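Local coordinates for NIF3-related protein (Bacillus cereus, PDB 2GX8), which is of unknown function but belongs to the NIF3 family, binds zinc at a conserved dimetal motif and carries an additional domain thought to be regulatory, at residues E160-V165 with Y255-L260; V165-V170 with E225-T230; E174-A179 with V245-Y250; G202-Q207 with Q219-E224. All coordinates share one frame; numbering follows the deposited sequence.

Contact 1: residues E160-V165 with Y255-L260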
loop_
_atom_site.group_PDB
_atom_site.type_symbol
_atom_site.label_atom_id
_atom_site.label_comp_id
_atom_site.label_asym_id
_atom_site.label_seq_id
_atom_site.Cartn_x
_atom_site.Cartn_y
_atom_site.Cartn_z
ATOM N N GLU C 160 -8.080 7.813 -28.597
ATOM C CA GLU C 160 -8.094 6.522 -29.308
ATOM C C GLU C 160 -8.934 6.724 -30.576
ATOM O O GLU C 160 -9.977 7.395 -30.535
ATOM C CB GLU C 160 -8.723 5.403 -28.463
ATOM C CG GLU C 160 -7.950 5.010 -27.207
ATOM C CD GLU C 160 -8.701 3.986 -26.337
ATOM O OE1 GLU C 160 -9.601 3.287 -26.852
ATOM O OE2 GLU C 160 -8.393 3.882 -25.125
ATOM N N MET C 161 -8.469 6.176 -31.696
ATOM C CA MET C 161 -9.188 6.313 -32.971
ATOM C C MET C 161 -9.928 5.036 -33.327
ATOM O O MET C 161 -9.497 3.928 -32.983
ATOM C CB MET C 161 -8.247 6.688 -34.128
ATOM C CG MET C 161 -7.473 8.025 -34.012
ATOM S SD MET C 161 -8.395 9.568 -34.174
ATOM C CE MET C 161 -8.767 9.841 -32.483
ATOM N N LYS C 162 -11.046 5.213 -34.016
ATOM C CA LYS C 162 -11.904 4.113 -34.422
ATOM C C LYS C 162 -12.237 4.221 -35.880
ATOM O O LYS C 162 -12.364 5.320 -36.402
ATOM C CB LYS C 162 -13.231 4.168 -33.667
ATOM C CG LYS C 162 -13.096 4.218 -32.156
ATOM C CD LYS C 162 -12.204 3.077 -31.727
ATOM C CE LYS C 162 -11.772 3.208 -30.318
ATOM N NZ LYS C 162 -12.890 2.826 -29.466
ATOM N N LYS C 163 -12.364 3.077 -36.536
ATOM C CA LYS C 163 -12.816 3.045 -37.902
ATOM C C LYS C 163 -14.293 2.609 -37.868
ATOM O O LYS C 163 -14.649 1.547 -37.349
ATOM C CB LYS C 163 -12.006 2.055 -38.717
ATOM C CG LYS C 163 -12.045 2.310 -40.232
ATOM C CD LYS C 163 -11.356 3.618 -40.556
ATOM C CE LYS C 163 -11.304 3.831 -42.066
ATOM N NZ LYS C 163 -10.893 5.178 -42.514
ATOM N N VAL C 164 -15.173 3.459 -38.373
ATOM C CA VAL C 164 -16.561 3.055 -38.470
ATOM C C VAL C 164 -16.782 2.572 -39.889
ATOM O O VAL C 164 -16.494 3.294 -40.845
ATOM C CB VAL C 164 -17.520 4.209 -38.226
ATOM C CG1 VAL C 164 -18.981 3.725 -38.362
ATOM C CG2 VAL C 164 -17.293 4.795 -36.876
ATOM N N VAL C 165 -17.289 1.350 -40.025
ATOM C CA VAL C 165 -17.624 0.807 -41.336
ATOM C C VAL C 165 -19.139 0.625 -41.307
ATOM O O VAL C 165 -19.658 -0.028 -40.411
ATOM C CB VAL C 165 -16.925 -0.536 -41.571
ATOM C CG1 VAL C 165 -17.367 -1.162 -42.901
ATOM C CG2 VAL C 165 -15.412 -0.351 -41.530
ATOM N N TYR C 255 -23.258 -1.988 -38.693
ATOM C CA TYR C 255 -22.058 -1.214 -38.730
ATOM C C TYR C 255 -21.108 -1.848 -37.738
ATOM O O TYR C 255 -21.529 -2.515 -36.788
ATOM C CB TYR C 255 -22.327 0.271 -38.388
ATOM C CG TYR C 255 -22.794 0.524 -36.962
ATOM C CD1 TYR C 255 -24.147 0.410 -36.613
ATOM C CD2 TYR C 255 -21.894 0.891 -35.969
ATOM C CE1 TYR C 255 -24.572 0.635 -35.311
ATOM C CE2 TYR C 255 -22.317 1.113 -34.657
ATOM C CZ TYR C 255 -23.652 0.980 -34.341
ATOM O OH TYR C 255 -24.078 1.213 -33.056
ATOM N N ASP C 256 -19.826 -1.606 -37.969
ATOM C CA ASP C 256 -18.757 -2.145 -37.167
ATOM C C ASP C 256 -17.929 -0.990 -36.691
ATOM O O ASP C 256 -17.838 0.013 -37.367
ATOM C CB ASP C 256 -17.872 -3.058 -38.028
ATOM C CG ASP C 256 -18.634 -4.235 -38.628
ATOM O OD1 ASP C 256 -19.513 -4.810 -37.951
ATOM O OD2 ASP C 256 -18.353 -4.609 -39.783
ATOM N N VAL C 257 -17.351 -1.113 -35.508
ATOM C CA VAL C 257 -16.433 -0.102 -35.006
ATOM C C VAL C 257 -15.155 -0.867 -34.688
ATOM O O VAL C 257 -15.143 -1.729 -33.825
ATOM C CB VAL C 257 -16.977 0.620 -33.752
ATOM C CG1 VAL C 257 -15.992 1.623 -33.283
ATOM C CG2 VAL C 257 -18.269 1.314 -34.056
ATOM N N TYR C 258 -14.093 -0.575 -35.417
ATOM C CA TYR C 258 -12.841 -1.250 -35.244
ATOM C C TYR C 258 -11.947 -0.350 -34.442
ATOM O O TYR C 258 -11.888 0.847 -34.715
ATOM C CB TYR C 258 -12.143 -1.416 -36.600
ATOM C CG TYR C 258 -12.785 -2.351 -37.567
ATOM C CD1 TYR C 258 -13.866 -1.961 -38.319
ATOM C CD2 TYR C 258 -12.260 -3.610 -37.780
ATOM C CE1 TYR C 258 -14.452 -2.829 -39.224
ATOM C CE2 TYR C 258 -12.820 -4.465 -38.664
ATOM C CZ TYR C 258 -13.920 -4.072 -39.385
ATOM O OH TYR C 258 -14.475 -4.925 -40.269
ATOM N N PRO C 259 -11.223 -0.899 -33.458
ATOM C CA PRO C 259 -10.261 -0.043 -32.778
ATOM C C PRO C 259 -9.020 0.014 -33.664
ATOM O O PRO C 259 -8.731 -0.942 -34.373
ATOM C CB PRO C 259 -9.981 -0.791 -31.480
ATOM C CG PRO C 259 -10.302 -2.220 -31.771
ATOM C CD PRO C 259 -11.265 -2.261 -32.904
ATOM N N LEU C 260 -8.329 1.136 -33.693
ATOM C CA LEU C 260 -7.162 1.257 -34.560
ATOM C C LEU C 260 -5.973 1.593 -33.692
ATOM O O LEU C 260 -6.154 1.959 -32.533
ATOM C CB LEU C 260 -7.364 2.395 -35.571
ATOM C CG LEU C 260 -8.520 2.412 -36.568
ATOM C CD1 LEU C 260 -8.592 3.757 -37.210
ATOM C CD2 LEU C 260 -8.388 1.343 -37.611
#
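Met161 O accepts Leu260 N at 3.1 Å, the first of five backbone bonds joining strands 160-165 and 255-260, while Met161 CB lies near Leu260 CD1. Lys162, the next residue, pairs with Pro259. Lys162 CB rests 3.8 Å from Val257 CG1; the bend at chi2 (-52°) brings CD alongside Pro259 CA, and NZ goes on to a salt bridge with Asp261 of a second subunit. Lys163 and Tyr258 are joined by a reciprocal pair of hydrogen bonds, N to O 2.9 Å each, both in the carbonyl plane. This antiparallel ladder, pairing the first and last strands of a ferredoxin-like unit, alternates its side chains between two faces: Lys162, Val164, Val257 and Pro259 on one, Lys163, Val165, Asp256 and Tyr258 on the other. Lys163 O also sits at the edge of the Tyr258 ring, in its plane, and Lys163 CB meets Leu260 CD2 at 3.8 Å. Val164, opposite Val257, turns its side chain to Met244 of helix 237-247. At Val165 a second reciprocal pair binds Asp256, with Asp256 N 2.9 Å from Val165 O. Val165 CG2 presses obliquely on Tyr258 CE1 at 3.5 Å, and the Tyr258 ring meets its counterpart in a third subunit edge-to-face.

Contact 2: residues V165-V170 with E225-T230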
loop_
_atom_site.group_PDB
_atom_site.type_symbol
_atom_site.label_atom_id
_atom_site.label_comp_id
_atom_site.label_asym_id
_atom_site.label_seq_id
_atom_site.Cartn_x
_atom_site.Cartn_y
_atom_site.Cartn_z
ATOM N N VAL C 165 -17.289 1.350 -40.025
ATOM C CA VAL C 165 -17.624 0.807 -41.336
ATOM C C VAL C 165 -19.139 0.625 -41.307
ATOM O O VAL C 165 -19.658 -0.028 -40.411
ATOM C CB VAL C 165 -16.925 -0.536 -41.571
ATOM C CG1 VAL C 165 -17.367 -1.162 -42.901
ATOM C CG2 VAL C 165 -15.412 -0.351 -41.530
ATOM N N VAL C 166 -19.858 1.225 -42.247
ATOM C CA VAL C 166 -21.318 1.080 -42.292
ATOM C C VAL C 166 -21.727 0.549 -43.692
ATOM O O VAL C 166 -21.053 0.806 -44.702
ATOM C CB VAL C 166 -22.018 2.396 -41.862
ATOM C CG1 VAL C 166 -21.778 3.522 -42.894
ATOM C CG2 VAL C 166 -23.547 2.197 -41.595
ATOM N N PHE C 167 -22.796 -0.236 -43.749
ATOM C CA PHE C 167 -23.274 -0.836 -45.020
ATOM C C PHE C 167 -24.594 -0.192 -45.378
ATOM O O PHE C 167 -25.521 -0.215 -44.574
ATOM C CB PHE C 167 -23.390 -2.355 -44.844
ATOM C CG PHE C 167 -22.101 -2.985 -44.396
ATOM C CD1 PHE C 167 -21.781 -3.065 -43.049
ATOM C CD2 PHE C 167 -21.178 -3.422 -45.321
ATOM C CE1 PHE C 167 -20.559 -3.621 -42.623
ATOM C CE2 PHE C 167 -19.980 -3.967 -44.905
ATOM C CZ PHE C 167 -19.666 -4.052 -43.564
ATOM N N VAL C 168 -24.666 0.406 -46.571
ATOM C CA VAL C 168 -25.822 1.212 -46.967
ATOM C C VAL C 168 -26.205 0.951 -48.419
ATOM O O VAL C 168 -25.328 0.795 -49.262
ATOM C CB VAL C 168 -25.494 2.749 -46.905
ATOM C CG1 VAL C 168 -26.766 3.593 -46.952
ATOM C CG2 VAL C 168 -24.726 3.133 -45.661
ATOM N N PRO C 169 -27.511 0.886 -48.728
ATOM C CA PRO C 169 -27.861 0.800 -50.143
ATOM C C PRO C 169 -27.393 2.065 -50.904
ATOM O O PRO C 169 -27.365 3.158 -50.329
ATOM C CB PRO C 169 -29.392 0.741 -50.105
ATOM C CG PRO C 169 -29.764 1.360 -48.802
ATOM C CD PRO C 169 -28.716 0.847 -47.880
ATOM N N VAL C 170 -27.017 1.894 -52.177
ATOM C CA VAL C 170 -26.530 2.986 -53.053
ATOM C C VAL C 170 -27.504 4.156 -53.113
ATOM O O VAL C 170 -27.095 5.306 -53.330
ATOM C CB VAL C 170 -26.182 2.491 -54.512
ATOM C CG1 VAL C 170 -25.666 3.633 -55.366
ATOM C CG2 VAL C 170 -25.122 1.343 -54.505
ATOM N N GLU C 225 -24.601 -3.639 -52.164
ATOM C CA GLU C 225 -24.480 -2.638 -51.117
ATOM C C GLU C 225 -23.177 -1.871 -51.189
ATOM O O GLU C 225 -22.230 -2.275 -51.860
ATOM C CB GLU C 225 -24.446 -3.337 -49.758
ATOM C CG GLU C 225 -25.753 -3.700 -49.144
ATOM C CD GLU C 225 -25.562 -4.230 -47.730
ATOM O OE1 GLU C 225 -24.759 -5.154 -47.561
ATOM O OE2 GLU C 225 -26.236 -3.739 -46.794
ATOM N N VAL C 226 -23.113 -0.794 -50.419
ATOM C CA VAL C 226 -21.929 0.046 -50.337
ATOM C C VAL C 226 -21.361 -0.054 -48.930
ATOM O O VAL C 226 -22.091 0.034 -47.940
ATOM C CB VAL C 226 -22.269 1.519 -50.729
ATOM C CG1 VAL C 226 -21.075 2.422 -50.588
ATOM C CG2 VAL C 226 -22.724 1.558 -52.125
ATOM N N ARG C 227 -20.053 -0.280 -48.867
ATOM C CA ARG C 227 -19.316 -0.413 -47.631
ATOM C C ARG C 227 -18.604 0.909 -47.460
ATOM O O ARG C 227 -17.625 1.201 -48.165
ATOM C CB ARG C 227 -18.284 -1.539 -47.747
ATOM C CG ARG C 227 -17.833 -2.100 -46.435
ATOM C CD ARG C 227 -16.566 -2.997 -46.499
ATOM N NE ARG C 227 -15.368 -2.276 -46.068
ATOM C CZ ARG C 227 -14.681 -2.513 -44.954
ATOM N NH1 ARG C 227 -15.006 -3.485 -44.117
ATOM N NH2 ARG C 227 -13.632 -1.783 -44.687
ATOM N N ILE C 228 -19.110 1.720 -46.540
ATOM C CA ILE C 228 -18.548 3.029 -46.270
ATOM C C ILE C 228 -17.730 2.984 -44.999
ATOM O O ILE C 228 -18.211 2.560 -43.958
ATOM C CB ILE C 228 -19.657 4.110 -46.082
ATOM C CG1 ILE C 228 -20.623 4.132 -47.287
ATOM C CG2 ILE C 228 -19.032 5.512 -45.832
ATOM C CD1 ILE C 228 -21.854 5.026 -47.096
ATOM N N GLU C 229 -16.490 3.428 -45.083
ATOM C CA GLU C 229 -15.661 3.491 -43.894
ATOM C C GLU C 229 -15.166 4.904 -43.667
ATOM O O GLU C 229 -14.983 5.679 -44.623
ATOM C CB GLU C 229 -14.513 2.498 -43.944
ATOM C CG GLU C 229 -13.494 2.758 -44.983
ATOM C CD GLU C 229 -12.328 1.812 -44.874
ATOM O OE1 GLU C 229 -12.544 0.595 -44.759
ATOM O OE2 GLU C 229 -11.179 2.283 -44.917
ATOM N N THR C 230 -14.979 5.246 -42.399
ATOM C CA THR C 230 -14.518 6.574 -42.029
ATOM C C THR C 230 -13.904 6.481 -40.638
ATOM O O THR C 230 -14.298 5.627 -39.823
ATOM C CB THR C 230 -15.657 7.616 -42.076
ATOM O OG1 THR C 230 -15.103 8.931 -42.177
ATOM C CG2 THR C 230 -16.546 7.535 -40.874
#
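Phe167 and Arg227 stand side by side on one face of the sheet, with Phe167 CE2 3.2 Å from Arg227 CG and the ring and guanidinium planes 71° apart. Val165 CG1 lies over one face of that guanidinium, toward its rim and 3.5 Å from Arg227 NH1, and CG2 of the same valine reaches Glu229 CB. On the other face the contacts are aliphatic: Val166 CG1 runs beside Ile228 CB, Val168 CG2 meets Ile228 CD1 at 3.7 Å, and past the strand end Val170 CG2 crosses Val226 CG2 at about a right angle. These side chains are set by an antiparallel ladder of four backbone bonds, two between Val166 and Ile228, of which Val166 N to Ile228 O is the shortest at 2.7 Å, and two between Val168 and Val226. Further out, Val176 of helix 170-182 packs on Val166 and Val168. Bending at chi3 (101°) turns the Arg227 guanidinium toward Glu229, where NH2 forms a salt bridge with Glu229 OE1 at 2.6 Å whose hydrogen bond is bent (124°) and weak. Arg227 NH1 is also paired with Glu229 of a second subunit, and Glu229 OE1 with Arg227 NE of a third. This part of the sheet thus turns Val166, Val168 and Ile228 to helix 170-182, and Phe167, Arg227 and Glu229 to neighbouring subunits; Arg227 comes close to Arg227 of the third subunit, a like-charge approach that the Glu229 carboxylates probably offset.

Contact 3: residues E174-A179 with V245-Y250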
loop_
_atom_site.group_PDB
_atom_site.type_symbol
_atom_site.label_atom_id
_atom_site.label_comp_id
_atom_site.label_asym_id
_atom_site.label_seq_id
_atom_site.Cartn_x
_atom_site.Cartn_y
_atom_site.Cartn_z
ATOM N N GLU C 174 -24.877 8.403 -50.445
ATOM C CA GLU C 174 -24.410 9.791 -50.451
ATOM C C GLU C 174 -24.925 10.597 -49.253
ATOM O O GLU C 174 -24.223 11.434 -48.672
ATOM C CB GLU C 174 -24.798 10.456 -51.778
ATOM C CG GLU C 174 -24.430 11.932 -51.912
ATOM C CD GLU C 174 -22.927 12.197 -51.935
ATOM O OE1 GLU C 174 -22.120 11.253 -52.077
ATOM O OE2 GLU C 174 -22.556 13.385 -51.834
ATOM N N GLU C 175 -26.163 10.315 -48.895
ATOM C CA GLU C 175 -26.826 10.930 -47.771
ATOM C C GLU C 175 -26.140 10.515 -46.449
ATOM O O GLU C 175 -25.964 11.336 -45.550
ATOM C CB GLU C 175 -28.281 10.478 -47.822
ATOM C CG GLU C 175 -29.200 11.091 -46.815
ATOM C CD GLU C 175 -30.654 10.709 -47.064
ATOM O OE1 GLU C 175 -30.975 10.211 -48.187
ATOM O OE2 GLU C 175 -31.473 10.920 -46.132
ATOM N N VAL C 176 -25.725 9.250 -46.362
ATOM C CA VAL C 176 -25.042 8.703 -45.162
ATOM C C VAL C 176 -23.614 9.232 -45.012
ATOM O O VAL C 176 -23.180 9.499 -43.904
ATOM C CB VAL C 176 -25.158 7.158 -45.089
ATOM C CG1 VAL C 176 -24.267 6.541 -44.011
ATOM C CG2 VAL C 176 -26.607 6.794 -44.822
ATOM N N ARG C 177 -22.898 9.411 -46.122
ATOM C CA ARG C 177 -21.569 10.029 -46.083
ATOM C C ARG C 177 -21.661 11.477 -45.574
ATOM O O ARG C 177 -20.806 11.916 -44.790
ATOM C CB ARG C 177 -20.934 10.094 -47.465
ATOM C CG ARG C 177 -20.636 8.795 -48.108
ATOM C CD ARG C 177 -19.972 9.069 -49.426
ATOM N NE ARG C 177 -19.892 7.866 -50.236
ATOM C CZ ARG C 177 -20.650 7.610 -51.301
ATOM N NH1 ARG C 177 -21.537 8.504 -51.734
ATOM N NH2 ARG C 177 -20.487 6.466 -51.967
ATOM N N LYS C 178 -22.683 12.214 -46.031
ATOM C CA LYS C 178 -22.852 13.615 -45.650
ATOM C C LYS C 178 -23.098 13.725 -44.163
ATOM O O LYS C 178 -22.546 14.593 -43.510
ATOM C CB LYS C 178 -24.012 14.262 -46.408
ATOM C CG LYS C 178 -24.116 15.771 -46.189
ATOM C CD LYS C 178 -25.338 16.358 -46.870
ATOM C CE LYS C 178 -25.331 17.887 -46.826
ATOM N NZ LYS C 178 -25.443 18.460 -45.454
ATOM N N ALA C 179 -23.930 12.824 -43.649
ATOM C CA ALA C 179 -24.299 12.783 -42.243
ATOM C C ALA C 179 -23.099 12.488 -41.373
ATOM O O ALA C 179 -22.938 13.072 -40.321
ATOM C CB ALA C 179 -25.362 11.739 -42.027
ATOM N N VAL C 245 -27.214 6.549 -38.137
ATOM C CA VAL C 245 -28.453 5.773 -38.011
ATOM C C VAL C 245 -29.682 6.556 -38.486
ATOM O O VAL C 245 -30.563 6.007 -39.151
ATOM C CB VAL C 245 -28.650 5.257 -36.565
ATOM C CG1 VAL C 245 -30.107 4.814 -36.315
ATOM C CG2 VAL C 245 -27.704 4.125 -36.292
ATOM N N THR C 246 -29.732 7.840 -38.155
ATOM C CA THR C 246 -30.855 8.672 -38.572
ATOM C C THR C 246 -30.956 8.747 -40.103
ATOM O O THR C 246 -32.064 8.527 -40.682
ATOM C CB THR C 246 -30.765 10.092 -37.974
ATOM O OG1 THR C 246 -30.525 10.006 -36.562
ATOM C CG2 THR C 246 -32.061 10.854 -38.215
ATOM N N ALA C 247 -29.788 9.006 -40.748
ATOM C CA ALA C 247 -29.728 9.160 -42.207
ATOM C C ALA C 247 -29.962 7.854 -42.925
ATOM O O ALA C 247 -30.477 7.823 -44.053
ATOM C CB ALA C 247 -28.387 9.734 -42.614
ATOM N N HIS C 248 -29.568 6.771 -42.263
ATOM C CA HIS C 248 -29.700 5.437 -42.822
ATOM C C HIS C 248 -31.180 5.096 -42.929
ATOM O O HIS C 248 -31.939 5.308 -41.986
ATOM C CB HIS C 248 -28.941 4.414 -41.958
ATOM C CG HIS C 248 -28.548 3.168 -42.698
ATOM N ND1 HIS C 248 -29.403 2.102 -42.870
ATOM C CD2 HIS C 248 -27.391 2.826 -43.315
ATOM C CE1 HIS C 248 -28.791 1.160 -43.564
ATOM N NE2 HIS C 248 -27.570 1.575 -43.849
ATOM N N PRO C 249 -31.592 4.587 -44.095
ATOM C CA PRO C 249 -32.970 4.229 -44.375
ATOM C C PRO C 249 -33.466 3.039 -43.571
ATOM O O PRO C 249 -34.680 2.845 -43.450
ATOM C CB PRO C 249 -32.933 3.848 -45.861
ATOM C CG PRO C 249 -31.537 3.408 -46.095
ATOM C CD PRO C 249 -30.716 4.324 -45.248
ATOM N N TYR C 250 -32.550 2.233 -43.044
ATOM C CA TYR C 250 -32.964 1.065 -42.290
ATOM C C TYR C 250 -33.170 1.355 -40.821
ATOM O O TYR C 250 -32.679 2.355 -40.281
ATOM C CB TYR C 250 -32.021 -0.125 -42.469
ATOM C CG TYR C 250 -31.954 -0.665 -43.873
ATOM C CD1 TYR C 250 -33.001 -0.462 -44.768
ATOM C CD2 TYR C 250 -30.881 -1.465 -44.274
ATOM C CE1 TYR C 250 -32.952 -0.974 -46.049
ATOM C CE2 TYR C 250 -30.817 -1.991 -45.548
ATOM C CZ TYR C 250 -31.860 -1.747 -46.434
ATOM O OH TYR C 250 -31.821 -2.283 -47.709
#
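Ala247 CB, in the last turn of helix 237-247, fits against helix 170-182 between two side chains: Ala179 CB at 3.7 Å and Val176 CG2 at 4.1 Å. With chi1 at 170°, Val176 places CG2 beside its own backbone N, where the methyl also reaches His248 N at 3.9 Å and approaches the imidazole obliquely. In Glu175, chi1 (-175°) sets CG near Ala247 CB, and the extended chi2 carries the carboxylate on to near the Ala247 carbonyl without bonding to it. His248, the first residue to leave helical geometry, points its CB away from helix 170-182. Its ring is fixed from both nitrogens: ND1 accepts Tyr250 N at 3.2 Å, tilted 23° from the ring plane, and NE2 bonds to Phe167 O of strand 150-168. Pro249 CD lies over one ring face. The small alanines probably help the helices come close, side by side on one face of an antiparallel sheet, as in a ferredoxin-like beta-alpha-beta-beta-alpha-beta fold.

Contact 4: residues G202-Q207 with Q219-E224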
loop_
_atom_site.group_PDB
_atom_site.type_symbol
_atom_site.label_atom_id
_atom_site.label_comp_id
_atom_site.label_asym_id
_atom_site.label_seq_id
_atom_site.Cartn_x
_atom_site.Cartn_y
_atom_site.Cartn_z
ATOM N N GLY C 202 -24.001 -8.062 -49.919
ATOM C CA GLY C 202 -24.275 -8.536 -48.566
ATOM C C GLY C 202 -25.288 -9.667 -48.619
ATOM O O GLY C 202 -26.194 -9.666 -49.460
ATOM N N THR C 203 -25.132 -10.657 -47.750
ATOM C CA THR C 203 -26.088 -11.761 -47.724
ATOM C C THR C 203 -26.777 -11.771 -46.358
ATOM O O THR C 203 -26.258 -11.223 -45.416
ATOM C CB THR C 203 -25.431 -13.160 -48.016
ATOM O OG1 THR C 203 -24.419 -13.440 -47.044
ATOM C CG2 THR C 203 -24.822 -13.235 -49.425
ATOM N N PHE C 204 -27.968 -12.340 -46.270
ATOM C CA PHE C 204 -28.650 -12.444 -44.991
ATOM C C PHE C 204 -29.747 -13.479 -45.093
ATOM O O PHE C 204 -30.228 -13.774 -46.187
ATOM C CB PHE C 204 -29.155 -11.075 -44.491
ATOM C CG PHE C 204 -30.176 -10.404 -45.391
ATOM C CD1 PHE C 204 -31.543 -10.545 -45.152
ATOM C CD2 PHE C 204 -29.776 -9.591 -46.448
ATOM C CE1 PHE C 204 -32.488 -9.902 -45.951
ATOM C CE2 PHE C 204 -30.703 -8.970 -47.260
ATOM C CZ PHE C 204 -32.069 -9.119 -47.019
ATOM N N VAL C 205 -30.103 -14.079 -43.965
ATOM C CA VAL C 205 -31.207 -15.042 -43.892
ATOM C C VAL C 205 -32.121 -14.568 -42.758
ATOM O O VAL C 205 -31.848 -14.853 -41.591
ATOM C CB VAL C 205 -30.710 -16.491 -43.611
ATOM C CG1 VAL C 205 -31.850 -17.431 -43.308
ATOM C CG2 VAL C 205 -29.910 -17.031 -44.764
ATOM N N PRO C 206 -33.209 -13.832 -43.093
ATOM C CA PRO C 206 -34.158 -13.299 -42.105
ATOM C C PRO C 206 -34.704 -14.410 -41.239
ATOM O O PRO C 206 -34.963 -15.503 -41.743
ATOM C CB PRO C 206 -35.269 -12.691 -42.969
ATOM C CG PRO C 206 -35.112 -13.304 -44.305
ATOM C CD PRO C 206 -33.628 -13.492 -44.458
ATOM N N GLN C 207 -34.870 -14.144 -39.946
ATOM C CA GLN C 207 -35.307 -15.188 -39.014
ATOM C C GLN C 207 -36.709 -14.993 -38.458
ATOM O O GLN C 207 -37.320 -13.942 -38.664
ATOM C CB GLN C 207 -34.280 -15.349 -37.878
ATOM C CG GLN C 207 -32.961 -16.003 -38.303
ATOM C CD GLN C 207 -33.109 -17.490 -38.600
ATOM O OE1 GLN C 207 -32.478 -18.013 -39.525
ATOM N NE2 GLN C 207 -33.958 -18.174 -37.825
ATOM N N GLN C 219 -34.485 -18.689 -45.710
ATOM C CA GLN C 219 -34.408 -18.063 -47.037
ATOM C C GLN C 219 -33.188 -17.128 -47.255
ATOM O O GLN C 219 -33.193 -16.001 -46.776
ATOM C CB GLN C 219 -35.771 -17.372 -47.337
ATOM C CG GLN C 219 -36.386 -16.471 -46.178
ATOM C CD GLN C 219 -37.903 -16.107 -46.346
ATOM O OE1 GLN C 219 -38.385 -15.136 -45.754
ATOM N NE2 GLN C 219 -38.639 -16.896 -47.139
ATOM N N LEU C 220 -32.163 -17.583 -47.985
ATOM C CA LEU C 220 -30.952 -16.752 -48.205
ATOM C C LEU C 220 -31.158 -15.624 -49.196
ATOM O O LEU C 220 -31.369 -15.878 -50.379
ATOM C CB LEU C 220 -29.737 -17.580 -48.671
ATOM C CG LEU C 220 -28.451 -16.768 -48.957
ATOM C CD1 LEU C 220 -27.590 -16.528 -47.725
ATOM C CD2 LEU C 220 -27.621 -17.480 -49.978
ATOM N N GLU C 221 -31.069 -14.386 -48.719
ATOM C CA GLU C 221 -31.229 -13.224 -49.572
ATOM C C GLU C 221 -29.870 -12.659 -49.922
ATOM O O GLU C 221 -28.881 -12.971 -49.278
ATOM C CB GLU C 221 -32.048 -12.163 -48.867
ATOM C CG GLU C 221 -33.256 -12.676 -48.087
ATOM C CD GLU C 221 -34.352 -13.289 -48.927
ATOM O OE1 GLU C 221 -34.187 -13.434 -50.161
ATOM O OE2 GLU C 221 -35.405 -13.643 -48.339
ATOM N N ARG C 222 -29.827 -11.800 -50.931
ATOM C CA ARG C 222 -28.571 -11.203 -51.397
ATOM C C ARG C 222 -28.832 -9.796 -51.926
ATOM O O ARG C 222 -29.762 -9.583 -52.718
ATOM C CB ARG C 222 -27.980 -12.097 -52.480
ATOM C CG ARG C 222 -26.914 -11.481 -53.378
ATOM C CD ARG C 222 -26.203 -12.554 -54.256
ATOM N NE ARG C 222 -25.433 -13.526 -53.467
ATOM C CZ ARG C 222 -25.880 -14.723 -53.078
ATOM N NH1 ARG C 222 -27.104 -15.136 -53.393
ATOM N NH2 ARG C 222 -25.095 -15.518 -52.367
ATOM N N VAL C 223 -28.023 -8.831 -51.490
ATOM C CA VAL C 223 -28.258 -7.437 -51.871
ATOM C C VAL C 223 -26.977 -6.698 -52.216
ATOM O O VAL C 223 -26.013 -6.798 -51.473
ATOM C CB VAL C 223 -28.980 -6.714 -50.703
ATOM C CG1 VAL C 223 -28.836 -5.213 -50.775
ATOM C CG2 VAL C 223 -30.453 -7.084 -50.654
ATOM N N GLU C 224 -26.939 -5.989 -53.348
ATOM C CA GLU C 224 -25.773 -5.149 -53.685
ATOM C C GLU C 224 -25.768 -3.981 -52.684
ATOM O O GLU C 224 -26.803 -3.421 -52.372
ATOM C CB GLU C 224 -25.820 -4.647 -55.126
ATOM C CG GLU C 224 -25.748 -5.746 -56.195
ATOM C CD GLU C 224 -26.203 -5.258 -57.596
ATOM O OE1 GLU C 224 -26.802 -4.151 -57.701
ATOM O OE2 GLU C 224 -25.985 -5.992 -58.604
#
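Phe204 and Glu221, which bury the largest areas here, face each other as a hydrogen-bonded antiparallel pair. Phe204 has chi1 of 62°, which puts CG between its own N and carbonyl carbon and swings the ring over Glu221. There Glu221 CB lies against one face, a CH-pi contact 3.7 Å from the ring centroid, while Val223 CG2 meets the edge in plane. Glu221 CG, anti to its carbonyl carbon (chi1 -42°), lies 3.6 Å from Phe204 CE1 and also touches Pro206 CD. Their two backbone bonds differ: Glu221 N to Phe204 O is short, 2.7 Å, and nearly straight on the carbonyl, whereas Phe204 N reaches Glu221 O at 3.2 Å from well above the carbonyl plane. Thr203, on the opposite face, sets CG2 3.7 Å from Arg222 NH2 and CB near Leu220 CD1. Its OG1 bonds to Thr195 and His193 of a second subunit, and Arg222 forms a salt bridge with Glu174 there. Gly202 and Val223 add reciprocal backbone bonds. Within the chain, strand 194-206 is the edge strand beside 221-233; its other side pairs antiparallel with a strand of the second subunit, so the sheet continues across the interface.

How the contacts relate
Contacts 1, 2 and 4 are successive pairings in one sheet: strand 150-168 lies between 255-260 and 221-233, and 221-233 is in turn flanked by 194-206. Contacts 1 and 2 share Val165, have centres about 13 Å apart and are joined by Val164 N to Thr230 O at 2.8 Å. Contact 3 lies on the helical layer, its centre about 10 Å from that of contact 2, tied to it by His248 NE2 to Phe167 O at 2.8 Å. Contact 4, about 16 Å from contact 2 between centres, touches it where Glu225 OE1 meets Gly202 CA. None of the four includes a zinc ligand; the two metal sites are formed by His92, Asp131, His93, His357 and Glu360.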